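Local coordinates for 3-hydroxyadipyl-CoA dehydrogenase (Escherichia coli, PDB 3MOG), which catalyses the NAD-dependent oxidation of 3-hydroxyadipyl-CoA to 3-oxoadipyl-CoA in the breakdown of phenylacetate, at residues 25-30 with 174-179; 36-41 with 75-80; 192-197 with 395-400; 208-213 with 380-385. All blocks are in the same frame, centred on the assembly; numbering follows the deposited sequence.

Interaction 1: 25-30 with 174-179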
# COMPACT_ATOMS: atom_id res chain seq x y z
N ALA C 25 -1.93 9.90 44.40
CA ALA C 25 -1.95 10.52 45.74
C ALA C 25 -3.32 10.48 46.41
O ALA C 25 -3.40 10.33 47.63
CB ALA C 25 -1.44 11.95 45.68
N SER C 26 -4.39 10.61 45.62
CA SER C 26 -5.75 10.58 46.18
C SER C 26 -6.14 9.21 46.72
O SER C 26 -7.15 9.08 47.40
CB SER C 26 -6.80 11.12 45.19
OG SER C 26 -7.24 10.12 44.28
N HIS C 27 -5.32 8.20 46.44
CA HIS C 27 -5.56 6.83 46.88
C HIS C 27 -4.51 6.31 47.87
O HIS C 27 -4.37 5.09 48.06
CB HIS C 27 -5.69 5.89 45.66
CG HIS C 27 -6.96 6.07 44.90
ND1 HIS C 27 -7.07 6.92 43.82
CD2 HIS C 27 -8.18 5.51 45.05
CE1 HIS C 27 -8.30 6.88 43.35
NE2 HIS C 27 -9.00 6.02 44.07
N GLY C 28 -3.78 7.22 48.51
CA GLY C 28 -2.93 6.86 49.64
C GLY C 28 -1.46 6.66 49.34
O GLY C 28 -0.68 6.27 50.21
N HIS C 29 -1.06 6.95 48.10
CA HIS C 29 0.33 6.80 47.72
C HIS C 29 1.12 8.09 47.86
O HIS C 29 0.66 9.16 47.47
CB HIS C 29 0.46 6.27 46.29
CG HIS C 29 -0.17 4.93 46.10
ND1 HIS C 29 0.53 3.76 46.23
CD2 HIS C 29 -1.45 4.58 45.83
CE1 HIS C 29 -0.28 2.74 46.03
NE2 HIS C 29 -1.49 3.21 45.79
N GLN C 30 2.31 7.96 48.44
CA GLN C 30 3.32 8.99 48.38
C GLN C 30 3.74 9.12 46.91
O GLN C 30 4.12 8.13 46.27
CB GLN C 30 4.50 8.62 49.29
CG GLN C 30 5.66 9.59 49.28
CD GLN C 30 6.14 9.93 50.68
OE1 GLN C 30 7.32 9.78 51.01
NE2 GLN C 30 5.21 10.40 51.52
N LEU C 174 -7.14 -1.11 39.57
CA LEU C 174 -8.41 -1.48 40.22
C LEU C 174 -8.50 -0.71 41.54
O LEU C 174 -9.44 0.05 41.75
CB LEU C 174 -8.53 -3.00 40.45
CG LEU C 174 -9.07 -3.87 39.30
CD1 LEU C 174 -8.98 -5.36 39.60
CD2 LEU C 174 -10.50 -3.49 38.92
N SER C 175 -7.46 -0.82 42.37
CA SER C 175 -7.43 -0.09 43.64
C SER C 175 -7.49 1.45 43.50
O SER C 175 -7.85 2.13 44.45
CB SER C 175 -6.24 -0.53 44.50
OG SER C 175 -5.03 0.07 44.08
N TRP C 176 -7.16 1.99 42.32
CA TRP C 176 -7.33 3.44 42.05
C TRP C 176 -8.70 3.79 41.47
O TRP C 176 -8.93 4.93 41.00
CB TRP C 176 -6.21 3.99 41.16
CG TRP C 176 -4.82 3.89 41.75
CD1 TRP C 176 -4.51 3.53 43.03
CD2 TRP C 176 -3.57 4.17 41.09
NE1 TRP C 176 -3.14 3.54 43.20
CE2 TRP C 176 -2.54 3.94 42.04
CE3 TRP C 176 -3.22 4.58 39.80
CZ2 TRP C 176 -1.18 4.11 41.73
CZ3 TRP C 176 -1.87 4.76 39.49
CH2 TRP C 176 -0.87 4.51 40.46
N GLY C 177 -9.62 2.83 41.52
CA GLY C 177 -10.98 3.02 41.01
C GLY C 177 -11.04 3.07 39.49
O GLY C 177 -11.99 3.61 38.92
N LYS C 178 -10.01 2.52 38.84
CA LYS C 178 -9.96 2.45 37.39
C LYS C 178 -10.41 1.09 36.92
O LYS C 178 -10.68 0.19 37.72
CB LYS C 178 -8.55 2.74 36.84
CG LYS C 178 -7.98 4.12 37.17
CD LYS C 178 -8.94 5.25 36.83
CE LYS C 178 -8.32 6.60 37.18
NZ LYS C 178 -9.28 7.73 36.91
N GLN C 179 -10.50 0.94 35.60
CA GLN C 179 -10.78 -0.35 34.99
C GLN C 179 -9.64 -0.67 34.03
O GLN C 179 -9.57 -0.10 32.94
CB GLN C 179 -12.12 -0.30 34.25
CG GLN C 179 -12.62 -1.67 33.78
CD GLN C 179 -12.71 -2.68 34.91
OE1 GLN C 179 -13.36 -2.45 35.93
NE2 GLN C 179 -12.02 -3.82 34.74
O HOH W 1 -4.00 1.87 46.16
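H27, H29 and W176 form a small aromatic cluster where two helices of the NAD-binding domain run out into loops. The closest packing on the face of the H27 ring is a CH-pi contact: CA of W176 sits 3.6 Å from the centroid of the H27 imidazole, 6° off the ring normal, so the histidine lies flat against the tryptophan backbone. The indole itself takes little part in this, its five-membered ring being nearly parallel to the H27 ring but slid so far along that the two barely overlap. H29 meets the indole differently. Its imidazole is turned 74° from the five-membered ring, and NE2 of H29 comes in at the indole edge, 3.1 Å from NE1 of W176. The polar link between the segments is a water that bonds NE2 of H29 and donates to OG of S175, 2.9 Å from each; OG of S175 also bonds O of L172. Both ND1 atoms bond outside the two segments: that of H29 to O of Q6, that of H27 to O of V23. G177, at positive phi, is the C' residue of a Schellman motif that ends helix 163-175, with its N bonded to O of L174 at 2.8 Å. The loop after helix 15-26 thus meets the loop between helix 163-175 and edge strand 179-184, and W176 also packs on V23 and A24 of helix 15-26.

Interaction 2: 36-41 with 75-80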
# COMPACT_ATOMS: atom_id res chain seq x y z
N ILE C 36 12.62 18.42 35.59
CA ILE C 36 13.85 19.21 35.77
C ILE C 36 13.58 20.68 36.13
O ILE C 36 14.41 21.32 36.78
CB ILE C 36 14.81 19.13 34.55
CG1 ILE C 36 14.06 19.46 33.25
CG2 ILE C 36 15.50 17.76 34.49
CD1 ILE C 36 14.91 20.15 32.21
N SER C 37 12.43 21.20 35.72
CA SER C 37 12.03 22.57 36.02
C SER C 37 11.17 22.63 37.29
O SER C 37 10.09 22.02 37.36
CB SER C 37 11.29 23.19 34.83
OG SER C 37 10.69 24.42 35.19
N ALA C 38 11.66 23.37 38.29
CA ALA C 38 10.96 23.53 39.57
C ALA C 38 9.73 24.45 39.47
O ALA C 38 8.77 24.28 40.23
CB ALA C 38 11.92 24.04 40.65
N GLU C 39 9.77 25.39 38.52
CA GLU C 39 8.63 26.27 38.20
C GLU C 39 7.48 25.44 37.65
O GLU C 39 6.32 25.67 38.01
CB GLU C 39 9.01 27.32 37.15
CG GLU C 39 10.35 28.02 37.35
CD GLU C 39 11.05 28.33 36.03
OE1 GLU C 39 10.46 29.02 35.17
OE2 GLU C 39 12.21 27.88 35.86
N ALA C 40 7.81 24.51 36.75
CA ALA C 40 6.83 23.65 36.10
C ALA C 40 6.11 22.81 37.15
O ALA C 40 4.88 22.75 37.15
CB ALA C 40 7.50 22.78 35.06
N LEU C 41 6.88 22.22 38.07
CA LEU C 41 6.32 21.45 39.18
C LEU C 41 5.35 22.26 40.05
O LEU C 41 4.27 21.76 40.40
CB LEU C 41 7.44 20.87 40.05
CG LEU C 41 8.24 19.73 39.42
CD1 LEU C 41 9.40 19.35 40.30
CD2 LEU C 41 7.33 18.53 39.19
N PRO C 75 7.24 17.32 45.07
CA PRO C 75 7.98 17.72 43.87
C PRO C 75 9.48 17.47 44.02
O PRO C 75 10.08 17.86 45.03
CB PRO C 75 7.69 19.21 43.73
CG PRO C 75 7.33 19.67 45.11
CD PRO C 75 6.76 18.48 45.85
N VAL C 76 10.06 16.80 43.04
CA VAL C 76 11.48 16.47 43.04
C VAL C 76 12.12 16.85 41.72
O VAL C 76 11.47 16.77 40.66
CB VAL C 76 11.76 14.96 43.38
CG1 VAL C 76 11.26 14.59 44.78
CG2 VAL C 76 11.15 14.02 42.35
N THR C 77 13.37 17.28 41.79
CA THR C 77 14.16 17.71 40.63
C THR C 77 15.37 16.80 40.44
O THR C 77 16.04 16.82 39.41
CB THR C 77 14.62 19.18 40.79
OG1 THR C 77 13.54 19.97 41.29
CG2 THR C 77 15.05 19.76 39.46
N ASP C 78 15.64 15.98 41.45
CA ASP C 78 16.73 15.01 41.40
C ASP C 78 16.19 13.61 41.07
O ASP C 78 15.40 13.04 41.83
CB ASP C 78 17.49 15.03 42.74
CG ASP C 78 18.67 14.06 42.76
OD1 ASP C 78 19.35 13.89 41.73
OD2 ASP C 78 18.93 13.48 43.84
N ILE C 79 16.63 13.07 39.93
CA ILE C 79 16.20 11.74 39.44
C ILE C 79 16.53 10.62 40.42
O ILE C 79 15.87 9.58 40.41
CB ILE C 79 16.85 11.36 38.08
CG1 ILE C 79 17.65 12.53 37.47
CG2 ILE C 79 15.79 10.79 37.12
CD1 ILE C 79 19.15 12.54 37.86
N HIS C 80 17.55 10.85 41.25
CA HIS C 80 18.00 9.88 42.24
C HIS C 80 17.03 9.69 43.38
O HIS C 80 17.03 8.64 44.02
CB HIS C 80 19.38 10.26 42.77
CG HIS C 80 20.49 10.05 41.79
ND1 HIS C 80 21.11 8.83 41.62
CD2 HIS C 80 21.07 10.89 40.91
CE1 HIS C 80 22.03 8.93 40.68
NE2 HIS C 80 22.03 10.18 40.23
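L41, in the first turn of helix 38-57, reaches across to the end of strand 73-76 and can be followed outward atom by atom. Its CB lies 4.0 Å from CB of P75, already at van der Waals distance. CG stands anti to the carbonyl carbon (chi1 -71°), and the extended second torsion (chi2 174°) carries CD1 outward to the strand. There CD1 lies against P75 and the carbonyl of V76: it is 3.8 Å from CB of P75 and 3.3 Å from O of V76. The leucine thus touches a proline ring on one hand and bare backbone on the other. A second, smaller contact lies just before the helix. The methyl CG2 of T77 is anti to its own backbone N and presses on the carbonyl O of I36 at 3.2 Å. Between the two contacts, the A38 methyl faces OG1 of T77 only loosely. S37 is the N-cap of the helix, its OG accepting from N of A40 at 3.3 Å. V76 pairs through its backbone with L33, which L41 also touches, so the leucine packs between its helix and strands 31-34 and 73-76 of the Rossmann-type sheet. No hydrogen bond joins the two segments; methyl groups against a proline ring and carbonyl oxygens make an association of shape and dispersion, with L41 alone buried and its partners largely at the surface.

Interaction 3: 192-197 with 395-400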
# COMPACT_ATOMS: atom_id res chain seq x y z
N ASN C 192 -7.21 3.38 20.31
CA ASN C 192 -6.79 4.18 19.14
C ASN C 192 -6.88 3.40 17.83
O ASN C 192 -7.01 3.98 16.77
CB ASN C 192 -5.36 4.72 19.31
CG ASN C 192 -5.30 6.01 20.09
OD1 ASN C 192 -6.29 6.71 20.26
ND2 ASN C 192 -4.09 6.35 20.54
N ARG C 193 -6.79 2.07 17.92
CA ARG C 193 -6.90 1.21 16.74
C ARG C 193 -8.35 0.99 16.32
O ARG C 193 -8.69 1.18 15.16
CB ARG C 193 -6.21 -0.13 17.01
CG ARG C 193 -6.25 -1.10 15.85
CD ARG C 193 -6.29 -2.51 16.37
NE ARG C 193 -6.20 -3.53 15.32
CZ ARG C 193 -5.24 -4.45 15.25
NH1 ARG C 193 -4.27 -4.45 16.14
NH2 ARG C 193 -5.24 -5.34 14.27
N VAL C 194 -9.20 0.59 17.27
CA VAL C 194 -10.59 0.23 16.97
C VAL C 194 -11.46 1.45 16.65
O VAL C 194 -12.37 1.36 15.84
CB VAL C 194 -11.20 -0.66 18.10
CG1 VAL C 194 -12.68 -0.99 17.87
CG2 VAL C 194 -10.38 -1.92 18.24
N ALA C 195 -11.15 2.60 17.25
CA ALA C 195 -11.84 3.86 16.96
C ALA C 195 -11.64 4.41 15.56
O ALA C 195 -12.44 5.22 15.11
CB ALA C 195 -11.46 4.93 17.99
N ARG C 196 -10.56 4.00 14.89
CA ARG C 196 -10.21 4.60 13.59
C ARG C 196 -11.35 4.70 12.54
O ARG C 196 -11.51 5.76 11.93
CB ARG C 196 -8.98 3.91 12.98
CG ARG C 196 -7.63 4.23 13.63
CD ARG C 196 -7.36 5.74 13.70
NE ARG C 196 -7.61 6.27 15.04
CZ ARG C 196 -7.69 7.56 15.35
NH1 ARG C 196 -7.53 8.49 14.42
NH2 ARG C 196 -7.92 7.91 16.61
N PRO C 197 -12.16 3.63 12.33
CA PRO C 197 -13.21 3.82 11.30
C PRO C 197 -14.37 4.73 11.69
O PRO C 197 -15.17 5.12 10.82
CB PRO C 197 -13.69 2.40 11.00
CG PRO C 197 -13.23 1.57 12.14
CD PRO C 197 -12.00 2.20 12.70
N ALA C 395 -20.52 -1.32 11.31
CA ALA C 395 -19.91 -2.50 10.66
C ALA C 395 -18.39 -2.47 10.62
O ALA C 395 -17.73 -3.44 11.01
CB ALA C 395 -20.47 -2.72 9.23
N MET C 396 -17.83 -1.34 10.18
CA MET C 396 -16.36 -1.20 10.11
C MET C 396 -15.68 -1.14 11.48
O MET C 396 -14.60 -1.70 11.64
CB MET C 396 -15.96 -0.02 9.25
CG MET C 396 -16.19 -0.29 7.76
SD MET C 396 -14.98 -1.41 7.03
CE MET C 396 -13.63 -0.24 6.99
N ILE C 397 -16.31 -0.50 12.46
CA ILE C 397 -15.84 -0.51 13.85
C ILE C 397 -15.77 -1.96 14.37
O ILE C 397 -14.76 -2.38 14.95
CB ILE C 397 -16.77 0.34 14.79
CG1 ILE C 397 -16.59 1.83 14.53
CG2 ILE C 397 -16.48 0.08 16.26
CD1 ILE C 397 -17.67 2.70 15.16
N ILE C 398 -16.84 -2.72 14.14
CA ILE C 398 -16.95 -4.12 14.58
C ILE C 398 -15.93 -5.05 13.88
O ILE C 398 -15.31 -5.92 14.51
CB ILE C 398 -18.39 -4.61 14.34
CG1 ILE C 398 -19.36 -3.86 15.27
CG2 ILE C 398 -18.51 -6.12 14.51
CD1 ILE C 398 -20.82 -4.10 14.90
N ASN C 399 -15.75 -4.85 12.59
CA ASN C 399 -14.77 -5.56 11.78
C ASN C 399 -13.35 -5.40 12.31
O ASN C 399 -12.61 -6.39 12.48
CB ASN C 399 -14.85 -5.03 10.35
CG ASN C 399 -14.37 -6.03 9.33
OD1 ASN C 399 -14.53 -7.23 9.49
ND2 ASN C 399 -13.82 -5.51 8.23
N GLU C 400 -12.98 -4.16 12.60
CA GLU C 400 -11.71 -3.81 13.25
C GLU C 400 -11.54 -4.41 14.66
O GLU C 400 -10.45 -4.88 15.00
CB GLU C 400 -11.55 -2.29 13.28
CG GLU C 400 -10.10 -1.84 13.44
CD GLU C 400 -9.21 -2.45 12.39
OE1 GLU C 400 -8.33 -3.27 12.75
OE2 GLU C 400 -9.40 -2.14 11.20
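Two helical C-terminal domains of the 3-hydroxyacyl-CoA dehydrogenase family meet here, the break between helices 191-194 and 196-207 in one packing against helix 390-406 of the other. P197 lays its ring on the helix: CB is 3.8 Å from CB of M396, and CG is 3.6 Å from the carbonyl O of M396 and 4.1 Å from CG1 of I397. V194 continues this apolar strip, its CG1 lying 4.3 Å from CG2 of I397. At the far end E400, CG anti to its backbone N (chi1 -159°) and bent at chi2, runs past CA of V194 to bring its carboxylate to R193. OE1 meets the guanidinium at its edge and in its plane, although the two flat groups are turned 41° apart. These charges are buried and shared: R193 has its stronger partner in D403, and OE2 of E400 forms a salt bridge with R258. An alanine at E400 would take away the carboxylate between the two arginines and is likely to leave R258 without this mate and R193 more dependent on D403. Across the segments the salt bridge is a weak but nearly straight hydrogen bond, NE of R193 to OE1 of E400, 3.3 Å at 171°.

Interaction 4: 208-213 with 380-385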
# COMPACT_ATOMS: atom_id res chain seq x y z
N GLU C 208 -17.22 12.74 -0.47
CA GLU C 208 -18.15 12.46 -1.57
C GLU C 208 -19.47 13.26 -1.52
O GLU C 208 -20.35 13.03 -2.34
CB GLU C 208 -18.40 10.96 -1.70
CG GLU C 208 -17.29 10.24 -2.47
CD GLU C 208 -17.48 8.73 -2.55
OE1 GLU C 208 -18.51 8.28 -3.09
OE2 GLU C 208 -16.60 7.99 -2.07
N GLN C 209 -19.57 14.21 -0.58
CA GLN C 209 -20.74 15.11 -0.40
C GLN C 209 -22.06 14.34 -0.24
O GLN C 209 -23.11 14.71 -0.81
CB GLN C 209 -20.82 16.18 -1.52
CG GLN C 209 -19.64 17.18 -1.53
CD GLN C 209 -19.60 18.03 -2.80
OE1 GLN C 209 -18.57 18.12 -3.47
NE2 GLN C 209 -20.72 18.66 -3.14
N VAL C 210 -21.99 13.26 0.53
CA VAL C 210 -23.12 12.40 0.83
C VAL C 210 -24.13 13.20 1.61
O VAL C 210 -25.33 13.11 1.36
CB VAL C 210 -22.67 11.18 1.67
CG1 VAL C 210 -23.84 10.35 2.14
CG2 VAL C 210 -21.72 10.34 0.86
N ALA C 211 -23.62 14.00 2.54
CA ALA C 211 -24.41 14.81 3.45
C ALA C 211 -23.51 15.90 4.01
O ALA C 211 -22.29 15.77 3.96
CB ALA C 211 -24.94 13.96 4.60
N ALA C 212 -24.13 16.95 4.54
CA ALA C 212 -23.46 17.98 5.34
C ALA C 212 -22.83 17.36 6.59
O ALA C 212 -23.32 16.32 7.08
CB ALA C 212 -24.48 19.10 5.73
N PRO C 213 -21.75 17.97 7.13
CA PRO C 213 -21.11 17.39 8.32
C PRO C 213 -22.05 17.25 9.52
O PRO C 213 -21.95 16.27 10.27
CB PRO C 213 -19.97 18.35 8.64
CG PRO C 213 -20.09 19.50 7.67
CD PRO C 213 -20.94 19.05 6.53
N LEU C 380 -33.93 12.39 7.90
CA LEU C 380 -32.94 13.20 7.15
C LEU C 380 -32.63 12.55 5.82
O LEU C 380 -32.35 11.36 5.76
CB LEU C 380 -31.65 13.35 7.95
CG LEU C 380 -31.68 14.11 9.26
CD1 LEU C 380 -30.40 13.88 10.01
CD2 LEU C 380 -31.88 15.60 9.03
N GLN C 381 -32.68 13.33 4.74
CA GLN C 381 -32.44 12.79 3.41
C GLN C 381 -31.02 13.06 2.93
O GLN C 381 -30.56 14.20 2.95
CB GLN C 381 -33.46 13.32 2.40
CG GLN C 381 -33.50 12.50 1.13
CD GLN C 381 -34.66 12.87 0.20
OE1 GLN C 381 -35.53 13.68 0.55
NE2 GLN C 381 -34.67 12.26 -0.97
N ILE C 382 -30.32 12.00 2.50
CA ILE C 382 -28.93 12.11 2.03
C ILE C 382 -28.75 11.48 0.65
O ILE C 382 -29.72 11.00 0.07
CB ILE C 382 -27.95 11.48 3.06
CG1 ILE C 382 -28.16 9.97 3.18
CG2 ILE C 382 -28.10 12.14 4.44
CD1 ILE C 382 -27.16 9.27 4.14
N ALA C 383 -27.53 11.48 0.12
CA ALA C 383 -27.29 10.82 -1.17
C ALA C 383 -27.43 9.29 -1.07
O ALA C 383 -27.37 8.72 0.02
CB ALA C 383 -25.93 11.22 -1.73
N ASP C 384 -27.65 8.65 -2.21
CA ASP C 384 -27.82 7.20 -2.33
C ASP C 384 -26.44 6.51 -2.24
O ASP C 384 -25.86 6.08 -3.24
CB ASP C 384 -28.55 6.88 -3.65
CG ASP C 384 -29.12 5.47 -3.68
OD1 ASP C 384 -29.12 4.76 -2.66
OD2 ASP C 384 -29.58 5.06 -4.77
N TYR C 385 -25.96 6.42 -1.01
CA TYR C 385 -24.61 6.03 -0.68
C TYR C 385 -24.63 4.62 -0.06
O TYR C 385 -25.32 4.39 0.94
CB TYR C 385 -24.10 7.04 0.34
CG TYR C 385 -22.65 6.96 0.74
CD1 TYR C 385 -21.61 7.11 -0.20
CD2 TYR C 385 -22.30 6.83 2.09
CE1 TYR C 385 -20.29 7.09 0.19
CE2 TYR C 385 -20.97 6.81 2.49
CZ TYR C 385 -19.97 6.94 1.53
OH TYR C 385 -18.65 6.92 1.92
O HOH W 2 -16.93 6.18 -0.04
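Y385 carries CG anti to its backbone N (chi1 -173°), which swings the phenol toward V210, and V210 meets it with CG2, the branch lying anti to the valine carbonyl carbon. That methyl stands over the centre of the ring, 3.4 Å from its centroid and 13° off the normal, a close CH-pi contact. CG1, the other branch, lies 3.8 Å from CB of Y385 and also reaches CD1 of I382 at 4.0 Å, so both valine methyls are occupied. Alongside, the A211 methyl touches CG2 of I382 at 3.7 Å. The backbones are joined by one hydrogen bond, N of A383 to O of V210, 3.0 Å long and close to straight at 169°, in the carbonyl plane. At the outer end of the phenol, a water donates to both OH of Y385 and OE2 of E208, 2.7 Å from each, while OE1 of E208 approaches the ring edge with its carboxylate steeply turned to the ring. Replacing Y385 by an alanine would probably open a gap beneath CG2 of V210 and deprive the water of one of its two acceptors. E208 also packs on K407 of a second subunit. Q209 is the C' residue of a Schellman motif closing helix 196-207, and the loop it starts docks on the chain leaving edge strand 378-381, joining the first C-terminal helical domain to the reduced Rossmann-fold domain.

Overall arrangement
Interactions 1 and 2 both belong to the NAD-binding domain, their centres about 23 Å apart, and both join helix ends or the loops beside them to other parts of the same sheet-and-helix fold. Interactions 3 and 4 instead join different domains and lie at the two ends of helix 196-207, interaction 3 at its start and interaction 4 in the loop after it; strand 378-381 and helix 390-406, their other partners, follow each other in the chain. Interaction 3 is fully buried and alone has a salt bridge across its segments. Interaction 2, at the surface, rests methyls on a proline ring and carbonyl oxygens. Interactions 1 and 4, partly buried, both combine CH-pi packing with a bridging water, interaction 4 adding a direct backbone hydrogen bond.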